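Local atomic coordinates of diaminopimelate decarboxylase (Phaeodactylum tricornutum, PDB entry 7JPJ), a protein that probably catalyses the pyridoxal 5'-phosphate-dependent decarboxylation of diaminopimelate to lysine, the last step of lysine biosynthesis. Residues Gly242-Glu247 against Gly326-Ile331; Tyr283-Ala288 against Ser392-Ser397; Ala290-Val295 against Ile386-Gly391; Ser349-Gly354 against Glu371-Gln376. One frame throughout, in Å; residues are numbered along the deposited sequence.

Contact 1: Gly242-Glu247 against Gly326-Ile331; sequences GRNKGE and GAVHPI. With DLY (D-lysine), chain C.
N244 ND2 gives hydrogen bonds in two directions. One goes across the contact to V328 O, 2.9 Å away. It lies in the amide plane of N244 and is nearly straight (164°), but it meets the carbonyl from above its plane. The other goes from N244 ND2 to E247 OE1 at 3.0 Å. N244 N reaches the same E247 OE1 at 3.1 Å, from the same face of the carboxylate. These bonds fix the amide's rotation and close the loop on itself. The backbone makes a type II turn from N244 to E247, with G246 at its positive-phi position. With an alanine here in place of N244, V328 O would probably lose its amide donor and E247 OE1 one of its two grips.

The side chains of N244 and V328 cross at about a right angle, with N244 OD1 lying 3.5 Å from V328 CG1. P330 packs against the loop, its CD 3.8 Å from R243 CB. R243 CG stands beside its own backbone N (chi1 -62°), and the chain runs straight out to NE. R243 CD sits over one face of the H329 ring. R243 NE is hydrogen-bonded to G391 O, and H329 ND1 to D390 O, which hold both groups in place. R243 NH1 then reaches D-lysine OXT at 3.1 Å, with the carboxylate oxygen near the guanidinium plane. R321 also lines this pocket. The site is the carboxylate end of the ligand pocket, lying where the barrel meets the C-terminal beta domain in this fold type III decarboxylase family.

Contact 2: Tyr283-Ala288 against Ser392-Ser397; sequences YLVAMA and SGAYCS. With SO4 (sulfate ion), chain D.
V285 and A286 meet A394 through methyl groups. V285 CG2 lies 3.8 Å from A394 CB. With chi1 at -66°, V285 CG2 stands between its own backbone N and carbonyl carbon. That rotamer turns this branch toward A394 and the carbonyl of G393. A394 points its CB at the end of helix 282-285, where it also comes within 4.0 Å of A286 CB. Small side chains let the two backbones come close. The CA atoms of A286 and G393 are the nearest pair.

G393 N donates to A286 O at 3.1 Å. The bond lies in the carbonyl plane, on a lone pair of A286 O. G393 CA turns its hydrogen to V285 O, a CA-H...O contact of 3.2 Å. G393, having no side chain, lies close against V285 O and A286 O.

Y395 does not touch the helix segment. Its CG stands beside its backbone N (chi1 -54°), and the ring carries the hydroxyl toward the sulfate. Y395 OH donates to sulfate O3 at 2.6 Å, and O3 lies near the ring plane. A phenylalanine in its place would probably leave sulfate O3 without this donor. T282 OG1 and the backbone N atoms of G281 and G238 also bind the ion. It probably marks where the cofactor phosphate would sit.

V285 packs on helix 65-73 and on Y57 of strand 53-58. A288 rests on helix 34-45. Y395 packs on K60. The contact of V285 and A286 with A394 joins barrel and beta domain, and Y395 next to it reaches Y404 of the second subunit.

Contact 3: Ala290-Val295 against Ile386-Gly391; sequences ALVSKV and ILVMDG
L291 and M389 form a hydrogen-bonded antiparallel pair. L291 N donates to M389 O at 2.9 Å, and M389 N returns a bond to L291 O at 2.9 Å. S293 and L387 form the next such pair. S293 N reaches L387 O at 3.0 Å with an almost straight N-H (173°). L387 N donates to S293 O at 2.8 Å.

The carbonyls also take CA-H contacts, V388 CA to L291 O and I386 CA to S293 O. M389 O has a second donor in S392 OG. V292 is in the non-hydrogen-bonded pair with V388. It is hydrogen-bonded outward through its backbone to L29 of strand 29-33, as A290 is to A31. On the other flank, I386 is hydrogen-bonded to L334. K294 N is met by D313 OD1. D390 OD2 accepts from I10 N.

V292 and I386 pack on one face, with V292 CG1 3.6 Å from I386 CG2. V292 CG1 is anti to its backbone N (chi1 -175°), as is I386 CG2. I386 also rests on helix 14-24. L291 and M389 lie on the opposite face, where their CB atoms are 4.1 Å apart. M389, bent at chi3, packs on M363 and I331.

The core strand pair therefore holds its shape through backbone bonds, with mostly apolar side chains on both faces and K294 partly exposed. Water is probably kept from competing for these bonds.

Contact 4: Ser349-Gly354 against Glu371-Gln376; sequences SVVVVG and EQLAEQ
Q376 N donates to V350 O at 3.3 Å. The return bond, V350 N to Q376 O, is weak at 3.4 Å. Together they make V350 and Q376 a hydrogen-bonded antiparallel pair. E375 CA adds a CA-H...O contact to V350 O at 3.2 Å.

This pair joins strands 347-353 and 373-379 in the mixed sheet of the C-terminal beta domain. On its other side, strand 347-353 runs parallel to strand 308-312, and V351 and V353 are hydrogen-bonded to that strand. The chain turns a corner at E371 and Q372 before it reaches the pair. Past the pair the segments spread, and T364 OG1 links them, hydrogen-bonded to both V352 N and A374 O.

V351 carries the packing. Its CG2 lies 3.7 Å from E375 CG, and the two side chains cross at about a right angle. L373 comes in at a similar angle, with its CD2 4.1 Å from V351 CG2. With V351 CG1 anti to its backbone N (chi1 171°), CG2 meets E375 and both branches reach L373 CD2.

E375 is extended beyond CG, and this carries its carboxylate past V350 to S349. There E375 OE1 lies 3.3 Å from S349 CB. H307 touches both V351 and E375. L373 and Q372 meet S163 and K164 of the second subunit.

The chain first leaves the barrel loop 242-247 and returns to it at 326-331, closing contact 1. Before that return it opens contact 2 at 283-288 and contact 3 at 290-295. Both close later, at 386-391 for contact 3 and 392-397 for contact 2. Contact 1 therefore crosses them, and contact 3 nests inside contact 2. Contact 4 opens at 349-354 and closes at 371-376, inside both loops and after contact 1. Contacts 2 and 1 tie the barrel to the beta domain. Contacts 3 and 4 lie within one sheet. P330 O is probably hydrogen-bonded to D390 N, joining contacts 1 and 3. L387 packs on V352 between contacts 3 and 4.

Contact 1: Gly242-Glu247 against Gly326-Ile331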
loop_
_atom_site.group_PDB
_atom_site.type_symbol
_atom_site.label_atom_id
_atom_site.label_comp_id
_atom_site.label_asym_id
_atom_site.label_seq_id
_atom_site.Cartn_x
_atom_site.Cartn_y
_atom_site.Cartn_z
ATOM N N GLY A 242 -3.524 22.011 -2.456
ATOM C CA GLY A 242 -4.225 22.066 -1.189
ATOM C C GLY A 242 -5.594 21.428 -1.266
ATOM O O GLY A 242 -6.562 22.068 -1.683
ATOM N N ARG A 243 -5.689 20.159 -0.869
ATOM C CA ARG A 243 -6.973 19.468 -0.927
ATOM C C ARG A 243 -7.954 20.033 0.094
ATOM O O ARG A 243 -9.141 20.202 -0.204
ATOM C CB ARG A 243 -6.772 17.971 -0.700
ATOM C CG ARG A 243 -5.900 17.292 -1.740
ATOM C CD ARG A 243 -5.622 15.854 -1.345
ATOM N NE ARG A 243 -4.786 15.154 -2.316
ATOM C CZ ARG A 243 -3.461 15.232 -2.355
ATOM N NH1 ARG A 243 -2.816 15.988 -1.479
ATOM N NH2 ARG A 243 -2.781 14.553 -3.268
ATOM N N ASN A 244 -7.479 20.335 1.295
ATOM C CA ASN A 244 -8.340 20.759 2.385
ATOM C C ASN A 244 -8.358 22.276 2.500
ATOM O O ASN A 244 -7.398 22.960 2.131
ATOM C CB ASN A 244 -7.879 20.137 3.703
ATOM C CG ASN A 244 -7.665 18.644 3.591
ATOM O OD1 ASN A 244 -8.615 17.863 3.654
ATOM N ND2 ASN A 244 -6.412 18.238 3.410
ATOM N N LYS A 245 -9.471 22.793 3.013
ATOM C CA LYS A 245 -9.623 24.227 3.206
ATOM C C LYS A 245 -8.530 24.753 4.127
ATOM O O LYS A 245 -8.273 24.188 5.193
ATOM C CB LYS A 245 -11.006 24.531 3.787
ATOM C CG LYS A 245 -11.427 25.988 3.698
ATOM C CD LYS A 245 -11.963 26.497 5.028
ATOM C CE LYS A 245 -12.662 27.844 4.868
ATOM N NZ LYS A 245 -11.976 28.723 3.874
ATOM N N GLY A 246 -7.876 25.835 3.702
ATOM C CA GLY A 246 -6.790 26.436 4.437
ATOM C C GLY A 246 -5.418 26.137 3.867
ATOM O O GLY A 246 -4.518 26.978 3.975
ATOM N N GLU A 247 -5.235 24.964 3.272
ATOM C CA GLU A 247 -3.965 24.627 2.650
ATOM C C GLU A 247 -3.816 25.374 1.331
ATOM O O GLU A 247 -4.793 25.619 0.618
ATOM C CB GLU A 247 -3.861 23.117 2.430
ATOM C CG GLU A 247 -3.951 22.312 3.722
ATOM C CD GLU A 247 -4.088 20.817 3.492
ATOM O OE1 GLU A 247 -4.583 20.413 2.417
ATOM O OE2 GLU A 247 -3.704 20.045 4.396
ATOM N N GLY A 326 -0.912 9.876 6.919
ATOM C CA GLY A 326 -1.767 10.687 7.758
ATOM C C GLY A 326 -2.370 11.851 7.011
ATOM O O GLY A 326 -2.621 12.906 7.605
ATOM N N ALA A 327 -2.596 11.689 5.710
ATOM C CA ALA A 327 -3.104 12.764 4.873
ATOM C C ALA A 327 -4.611 12.897 5.036
ATOM O O ALA A 327 -5.342 11.903 4.990
ATOM C CB ALA A 327 -2.756 12.504 3.408
ATOM N N VAL A 328 -5.068 14.129 5.225
ATOM C CA VAL A 328 -6.491 14.432 5.300
ATOM C C VAL A 328 -7.005 14.682 3.890
ATOM O O VAL A 328 -6.360 15.379 3.097
ATOM C CB VAL A 328 -6.745 15.648 6.207
ATOM C CG1 VAL A 328 -8.240 15.850 6.433
ATOM C CG2 VAL A 328 -6.020 15.479 7.531
ATOM N N HIS A 329 -8.161 14.101 3.573
ATOM C CA HIS A 329 -8.851 14.324 2.316
ATOM C C HIS A 329 -10.194 15.000 2.571
ATOM O O HIS A 329 -10.824 14.768 3.609
ATOM C CB HIS A 329 -9.087 13.012 1.559
ATOM C CG HIS A 329 -7.840 12.404 0.998
ATOM N ND1 HIS A 329 -7.721 12.038 -0.326
ATOM C CD2 HIS A 329 -6.661 12.086 1.584
ATOM C CE1 HIS A 329 -6.520 11.529 -0.534
ATOM N NE2 HIS A 329 -5.858 11.546 0.609
ATOM N N PRO A 330 -10.654 15.846 1.649
ATOM C CA PRO A 330 -11.990 16.441 1.795
ATOM C C PRO A 330 -13.065 15.371 1.676
ATOM O O PRO A 330 -13.041 14.548 0.758
ATOM C CB PRO A 330 -12.065 17.452 0.642
ATOM C CG PRO A 330 -10.673 17.564 0.103
ATOM C CD PRO A 330 -9.985 16.279 0.412
ATOM N N ILE A 331 -14.012 15.389 2.610
ATOM C CA ILE A 331 -15.028 14.350 2.716
ATOM C C ILE A 331 -16.403 15.000 2.742
ATOM O O ILE A 331 -16.662 15.885 3.565
ATOM C CB ILE A 331 -14.815 13.480 3.968
ATOM C CG1 ILE A 331 -13.471 12.755 3.875
ATOM C CG2 ILE A 331 -15.957 12.496 4.126
ATOM C CD1 ILE A 331 -12.989 12.187 5.183
HETATM N N DLY C . 0.560 17.280 1.237
HETATM C CA DLY C . 0.704 16.245 0.218
HETATM C C DLY C . 0.345 16.777 -1.174
HETATM O O DLY C . 0.136 17.980 -1.376
HETATM C CB DLY C . 2.132 15.692 0.225
HETATM C CG DLY C . 2.285 14.320 -0.423
HETATM C CD DLY C . 3.709 13.803 -0.268
HETATM C CE DLY C . 3.945 12.530 -1.070
HETATM N NZ DLY C . 5.381 12.123 -1.049
HETATM O OXT DLY C . 0.253 16.013 -2.139
#

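Contact 2: Tyr283-Ala288 against Ser392-Ser397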
loop_
_atom_site.group_PDB
_atom_site.type_symbol
_atom_site.label_atom_id
_atom_site.label_comp_id
_atom_site.label_asym_id
_atom_site.label_seq_id
_atom_site.Cartn_x
_atom_site.Cartn_y
_atom_site.Cartn_z
ATOM N N TYR A 283 -0.443 17.788 -9.346
ATOM C CA TYR A 283 -1.110 19.006 -9.801
ATOM C C TYR A 283 -2.068 18.763 -10.960
ATOM O O TYR A 283 -2.963 19.583 -11.186
ATOM C CB TYR A 283 -0.070 20.054 -10.205
ATOM C CG TYR A 283 -0.554 21.482 -10.083
ATOM C CD1 TYR A 283 -0.394 22.191 -8.899
ATOM C CD2 TYR A 283 -1.168 22.126 -11.154
ATOM C CE1 TYR A 283 -0.833 23.501 -8.783
ATOM C CE2 TYR A 283 -1.610 23.434 -11.047
ATOM C CZ TYR A 283 -1.439 24.116 -9.861
ATOM O OH TYR A 283 -1.876 25.417 -9.751
ATOM N N LEU A 284 -1.916 17.661 -11.688
ATOM C CA LEU A 284 -2.742 17.429 -12.865
ATOM C C LEU A 284 -3.983 16.591 -12.584
ATOM O O LEU A 284 -5.006 16.784 -13.251
ATOM C CB LEU A 284 -1.915 16.748 -13.958
ATOM C CG LEU A 284 -1.093 17.649 -14.877
ATOM C CD1 LEU A 284 -0.047 16.832 -15.605
ATOM C CD2 LEU A 284 -1.993 18.364 -15.874
ATOM N N VAL A 285 -3.932 15.675 -11.616
ATOM C CA VAL A 285 -4.978 14.664 -11.490
ATOM C C VAL A 285 -5.561 14.585 -10.082
ATOM O O VAL A 285 -6.593 13.937 -9.874
ATOM C CB VAL A 285 -4.451 13.281 -11.924
ATOM C CG1 VAL A 285 -4.115 13.271 -13.408
ATOM C CG2 VAL A 285 -3.240 12.885 -11.094
ATOM N N ALA A 286 -4.916 15.228 -9.105
ATOM C CA ALA A 286 -5.336 15.099 -7.710
ATOM C C ALA A 286 -6.797 15.479 -7.500
ATOM O O ALA A 286 -7.616 14.624 -7.145
ATOM C CB ALA A 286 -4.455 15.950 -6.795
ATOM N N MET A 287 -7.134 16.752 -7.710
ATOM C CA MET A 287 -8.506 17.216 -7.521
ATOM C C MET A 287 -9.456 16.722 -8.600
ATOM O O MET A 287 -10.659 16.982 -8.500
ATOM C CB MET A 287 -8.549 18.745 -7.473
ATOM C CG MET A 287 -7.674 19.366 -6.398
ATOM S SD MET A 287 -7.877 18.650 -4.753
ATOM C CE MET A 287 -9.646 18.800 -4.509
ATOM N N ALA A 288 -8.958 16.031 -9.621
ATOM C CA ALA A 288 -9.805 15.540 -10.696
ATOM C C ALA A 288 -10.423 14.183 -10.395
ATOM O O ALA A 288 -11.268 13.721 -11.168
ATOM C CB ALA A 288 -9.010 15.458 -12.004
ATOM N N SER A 392 -8.682 12.456 -4.603
ATOM C CA SER A 392 -8.217 11.075 -4.623
ATOM C C SER A 392 -7.877 10.605 -6.034
ATOM O O SER A 392 -7.972 9.414 -6.336
ATOM C CB SER A 392 -9.263 10.159 -3.992
ATOM O OG SER A 392 -9.541 10.553 -2.661
ATOM N N GLY A 393 -7.484 11.529 -6.907
ATOM C CA GLY A 393 -7.100 11.193 -8.260
ATOM C C GLY A 393 -5.619 10.994 -8.478
ATOM O O GLY A 393 -5.202 10.643 -9.587
ATOM N N ALA A 394 -4.806 11.206 -7.446
ATOM C CA ALA A 394 -3.360 11.068 -7.535
ATOM C C ALA A 394 -2.879 10.125 -6.444
ATOM O O ALA A 394 -3.187 10.328 -5.264
ATOM C CB ALA A 394 -2.664 12.426 -7.409
ATOM N N TYR A 395 -2.135 9.091 -6.844
ATOM C CA TYR A 395 -1.533 8.138 -5.911
ATOM C C TYR A 395 -2.588 7.458 -5.040
ATOM O O TYR A 395 -2.384 7.229 -3.846
ATOM C CB TYR A 395 -0.461 8.813 -5.055
ATOM C CG TYR A 395 0.592 9.508 -5.883
ATOM C CD1 TYR A 395 1.548 8.780 -6.572
ATOM C CD2 TYR A 395 0.624 10.893 -5.983
ATOM C CE1 TYR A 395 2.512 9.405 -7.334
ATOM C CE2 TYR A 395 1.585 11.531 -6.743
ATOM C CZ TYR A 395 2.527 10.781 -7.417
ATOM O OH TYR A 395 3.490 11.405 -8.179
ATOM N N CYS A 396 -3.731 7.134 -5.646
ATOM C CA CYS A 396 -4.761 6.340 -4.981
ATOM C C CYS A 396 -5.054 5.083 -5.784
ATOM O O CYS A 396 -4.669 3.991 -5.361
ATOM C CB CYS A 396 -6.023 7.175 -4.755
ATOM S SG CYS A 396 -5.781 8.586 -3.654
ATOM N N SER A 397 -5.719 5.198 -6.936
ATOM C CA SER A 397 -5.868 4.044 -7.815
ATOM C C SER A 397 -4.509 3.510 -8.254
ATOM O O SER A 397 -4.310 2.293 -8.341
ATOM C CB SER A 397 -6.714 4.417 -9.031
ATOM O OG SER A 397 -6.821 3.325 -9.922
HETATM S S SO4 D . 4.271 15.055 -7.946
HETATM O O1 SO4 D . 3.576 15.463 -6.728
HETATM O O2 SO4 D . 4.352 16.192 -8.862
HETATM O O3 SO4 D . 3.544 13.965 -8.589
HETATM O O4 SO4 D . 5.613 14.593 -7.602
#

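Contact 3: Ala290-Val295 against Ile386-Gly391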
loop_
_atom_site.group_PDB
_atom_site.type_symbol
_atom_site.label_atom_id
_atom_site.label_comp_id
_atom_site.label_asym_id
_atom_site.label_seq_id
_atom_site.Cartn_x
_atom_site.Cartn_y
_atom_site.Cartn_z
ATOM N N ALA A 290 -12.087 11.291 -7.397
ATOM C CA ALA A 290 -12.783 11.181 -6.124
ATOM C C ALA A 290 -13.210 9.742 -5.892
ATOM O O ALA A 290 -13.709 9.080 -6.805
ATOM C CB ALA A 290 -14.008 12.101 -6.074
ATOM N N LEU A 291 -13.010 9.269 -4.662
ATOM C CA LEU A 291 -13.507 7.962 -4.256
ATOM C C LEU A 291 -14.964 8.081 -3.826
ATOM O O LEU A 291 -15.310 8.931 -2.997
ATOM C CB LEU A 291 -12.659 7.393 -3.118
ATOM C CG LEU A 291 -13.179 6.108 -2.465
ATOM C CD1 LEU A 291 -13.041 4.919 -3.406
ATOM C CD2 LEU A 291 -12.476 5.841 -1.146
ATOM N N VAL A 292 -15.816 7.231 -4.391
ATOM C CA VAL A 292 -17.249 7.235 -4.117
ATOM C C VAL A 292 -17.595 5.901 -3.469
ATOM O O VAL A 292 -17.491 4.847 -4.110
ATOM C CB VAL A 292 -18.075 7.463 -5.388
ATOM C CG1 VAL A 292 -19.548 7.587 -5.050
ATOM C CG2 VAL A 292 -17.587 8.699 -6.119
ATOM N N SER A 293 -18.005 5.942 -2.204
ATOM C CA SER A 293 -18.344 4.745 -1.449
ATOM C C SER A 293 -19.664 4.953 -0.719
ATOM O O SER A 293 -20.217 6.056 -0.685
ATOM C CB SER A 293 -17.240 4.382 -0.446
ATOM O OG SER A 293 -17.167 5.342 0.595
ATOM N N LYS A 294 -20.165 3.874 -0.126
ATOM C CA LYS A 294 -21.400 3.903 0.640
ATOM C C LYS A 294 -21.114 3.588 2.101
ATOM O O LYS A 294 -20.185 2.841 2.425
ATOM C CB LYS A 294 -22.433 2.914 0.080
ATOM C CG LYS A 294 -23.493 3.576 -0.796
ATOM C CD LYS A 294 -24.422 2.561 -1.459
ATOM C CE LYS A 294 -24.627 2.877 -2.940
ATOM N NZ LYS A 294 -25.885 3.644 -3.192
ATOM N N VAL A 295 -21.918 4.180 2.982
ATOM C CA VAL A 295 -21.861 3.896 4.413
ATOM C C VAL A 295 -22.632 2.597 4.640
ATOM O O VAL A 295 -23.864 2.585 4.641
ATOM C CB VAL A 295 -22.427 5.047 5.248
ATOM C CG1 VAL A 295 -22.190 4.792 6.728
ATOM C CG2 VAL A 295 -21.802 6.366 4.820
ATOM N N ILE A 386 -24.014 8.086 0.651
ATOM C CA ILE A 386 -22.776 8.075 -0.116
ATOM C C ILE A 386 -21.746 8.949 0.585
ATOM O O ILE A 386 -22.044 10.085 0.971
ATOM C CB ILE A 386 -23.022 8.563 -1.553
ATOM C CG1 ILE A 386 -24.069 7.684 -2.237
ATOM C CG2 ILE A 386 -21.725 8.592 -2.341
ATOM C CD1 ILE A 386 -24.669 8.308 -3.475
ATOM N N LEU A 387 -20.537 8.420 0.756
ATOM C CA LEU A 387 -19.397 9.193 1.228
ATOM C C LEU A 387 -18.448 9.414 0.059
ATOM O O LEU A 387 -18.133 8.472 -0.673
ATOM C CB LEU A 387 -18.676 8.483 2.378
ATOM C CG LEU A 387 -17.638 9.322 3.132
ATOM C CD1 LEU A 387 -17.701 9.048 4.626
ATOM C CD2 LEU A 387 -16.229 9.074 2.604
ATOM N N VAL A 388 -18.003 10.654 -0.120
ATOM C CA VAL A 388 -17.154 11.028 -1.245
ATOM C C VAL A 388 -15.854 11.595 -0.697
ATOM O O VAL A 388 -15.859 12.622 -0.007
ATOM C CB VAL A 388 -17.845 12.042 -2.171
ATOM C CG1 VAL A 388 -16.867 12.552 -3.219
ATOM C CG2 VAL A 388 -19.060 11.415 -2.832
ATOM N N MET A 389 -14.743 10.930 -1.005
ATOM C CA MET A 389 -13.413 11.403 -0.636
ATOM C C MET A 389 -12.800 12.075 -1.857
ATOM O O MET A 389 -12.437 11.402 -2.828
ATOM C CB MET A 389 -12.535 10.254 -0.144
ATOM C CG MET A 389 -12.438 10.149 1.370
ATOM S SD MET A 389 -11.369 8.797 1.922
ATOM C CE MET A 389 -9.993 9.708 2.620
ATOM N N ASP A 390 -12.693 13.399 -1.810
ATOM C CA ASP A 390 -12.167 14.167 -2.928
ATOM C C ASP A 390 -10.642 14.233 -2.863
ATOM O O ASP A 390 -10.013 13.812 -1.889
ATOM C CB ASP A 390 -12.770 15.570 -2.939
ATOM C CG ASP A 390 -14.162 15.599 -3.542
ATOM O OD1 ASP A 390 -14.362 14.976 -4.606
ATOM O OD2 ASP A 390 -15.055 16.243 -2.953
ATOM N N GLY A 391 -10.050 14.774 -3.926
ATOM C CA GLY A 391 -8.600 14.820 -4.031
ATOM C C GLY A 391 -7.955 13.456 -4.106
ATOM O O GLY A 391 -6.793 13.301 -3.712
#

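Contact 4: Ser349-Gly354 against Glu371-Gln376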
loop_
_atom_site.group_PDB
_atom_site.type_symbol
_atom_site.label_atom_id
_atom_site.label_comp_id
_atom_site.label_asym_id
_atom_site.label_seq_id
_atom_site.Cartn_x
_atom_site.Cartn_y
_atom_site.Cartn_z
ATOM N N SER A 349 -20.484 14.802 14.173
ATOM C CA SER A 349 -19.059 14.497 14.191
ATOM C C SER A 349 -18.850 12.990 14.277
ATOM O O SER A 349 -19.380 12.333 15.178
ATOM C CB SER A 349 -18.372 15.184 15.368
ATOM O OG SER A 349 -18.256 16.574 15.152
ATOM N N VAL A 350 -18.073 12.444 13.341
ATOM C CA VAL A 350 -17.876 11.005 13.227
ATOM C C VAL A 350 -16.414 10.715 12.912
ATOM O O VAL A 350 -15.629 11.605 12.578
ATOM C CB VAL A 350 -18.779 10.374 12.144
ATOM C CG1 VAL A 350 -20.255 10.620 12.450
ATOM C CG2 VAL A 350 -18.405 10.902 10.766
ATOM N N VAL A 351 -16.062 9.438 13.036
ATOM C CA VAL A 351 -14.805 8.885 12.552
ATOM C C VAL A 351 -15.141 7.930 11.417
ATOM O O VAL A 351 -16.110 7.167 11.509
ATOM C CB VAL A 351 -14.033 8.163 13.675
ATOM C CG1 VAL A 351 -12.841 7.408 13.114
ATOM C CG2 VAL A 351 -13.588 9.150 14.735
ATOM N N VAL A 352 -14.358 7.981 10.342
ATOM C CA VAL A 352 -14.597 7.170 9.153
ATOM C C VAL A 352 -13.549 6.065 9.103
ATOM O O VAL A 352 -12.343 6.342 9.125
ATOM C CB VAL A 352 -14.566 8.020 7.873
ATOM C CG1 VAL A 352 -14.949 7.175 6.667
ATOM C CG2 VAL A 352 -15.503 9.211 8.013
ATOM N N VAL A 353 -14.006 4.816 9.032
ATOM C CA VAL A 353 -13.117 3.664 8.987
ATOM C C VAL A 353 -13.375 2.879 7.708
ATOM O O VAL A 353 -14.438 2.971 7.087
ATOM C CB VAL A 353 -13.271 2.747 10.219
ATOM C CG1 VAL A 353 -13.000 3.522 11.503
ATOM C CG2 VAL A 353 -14.652 2.112 10.242
ATOM N N GLY A 354 -12.369 2.083 7.320
ATOM C CA GLY A 354 -12.464 1.271 6.128
ATOM C C GLY A 354 -12.979 -0.133 6.403
ATOM O O GLY A 354 -13.125 -0.563 7.547
ATOM N N GLU A 371 -1.717 7.032 13.073
ATOM C CA GLU A 371 -2.084 6.165 14.183
ATOM C C GLU A 371 -3.085 6.804 15.135
ATOM O O GLU A 371 -3.549 6.129 16.061
ATOM C CB GLU A 371 -0.832 5.749 14.963
ATOM C CG GLU A 371 0.065 4.783 14.210
ATOM C CD GLU A 371 0.829 3.855 15.137
ATOM O OE1 GLU A 371 1.255 4.310 16.222
ATOM O OE2 GLU A 371 1.000 2.668 14.778
ATOM N N GLN A 372 -3.429 8.072 14.938
ATOM C CA GLN A 372 -4.337 8.786 15.821
ATOM C C GLN A 372 -5.665 9.051 15.121
ATOM O O GLN A 372 -5.732 9.155 13.893
ATOM C CB GLN A 372 -3.719 10.107 16.288
ATOM C CG GLN A 372 -3.101 10.052 17.680
ATOM C CD GLN A 372 -1.734 9.391 17.694
ATOM O OE1 GLN A 372 -1.201 9.011 16.652
ATOM N NE2 GLN A 372 -1.158 9.254 18.884
ATOM N N LEU A 373 -6.722 9.157 15.922
ATOM C CA LEU A 373 -8.068 9.389 15.419
ATOM C C LEU A 373 -8.373 10.879 15.354
ATOM O O LEU A 373 -7.879 11.674 16.161
ATOM C CB LEU A 373 -9.109 8.701 16.307
ATOM C CG LEU A 373 -9.483 7.244 16.026
ATOM C CD1 LEU A 373 -8.387 6.294 16.492
ATOM C CD2 LEU A 373 -10.806 6.908 16.696
ATOM N N ALA A 374 -9.204 11.249 14.382
ATOM C CA ALA A 374 -9.690 12.614 14.245
ATOM C C ALA A 374 -11.111 12.566 13.708
ATOM O O ALA A 374 -11.442 11.700 12.893
ATOM C CB ALA A 374 -8.794 13.443 13.319
ATOM N N GLU A 375 -11.948 13.490 14.171
ATOM C CA GLU A 375 -13.343 13.558 13.764
ATOM C C GLU A 375 -13.555 14.732 12.819
ATOM O O GLU A 375 -12.997 15.815 13.024
ATOM C CB GLU A 375 -14.269 13.709 14.972
ATOM C CG GLU A 375 -14.202 12.576 15.975
ATOM C CD GLU A 375 -15.202 12.752 17.099
ATOM O OE1 GLU A 375 -15.953 13.753 17.074
ATOM O OE2 GLU A 375 -15.242 11.891 18.006
ATOM N N GLN A 376 -14.374 14.517 11.794
ATOM C CA GLN A 376 -14.793 15.574 10.886
ATOM C C GLN A 376 -16.288 15.821 11.045
ATOM O O GLN A 376 -17.070 14.876 11.192
ATOM C CB GLN A 376 -14.471 15.218 9.430
ATOM C CG GLN A 376 -13.001 14.926 9.164
ATOM C CD GLN A 376 -12.654 14.940 7.682
ATOM O OE1 GLN A 376 -13.423 15.435 6.855
ATOM N NE2 GLN A 376 -11.491 14.393 7.339
#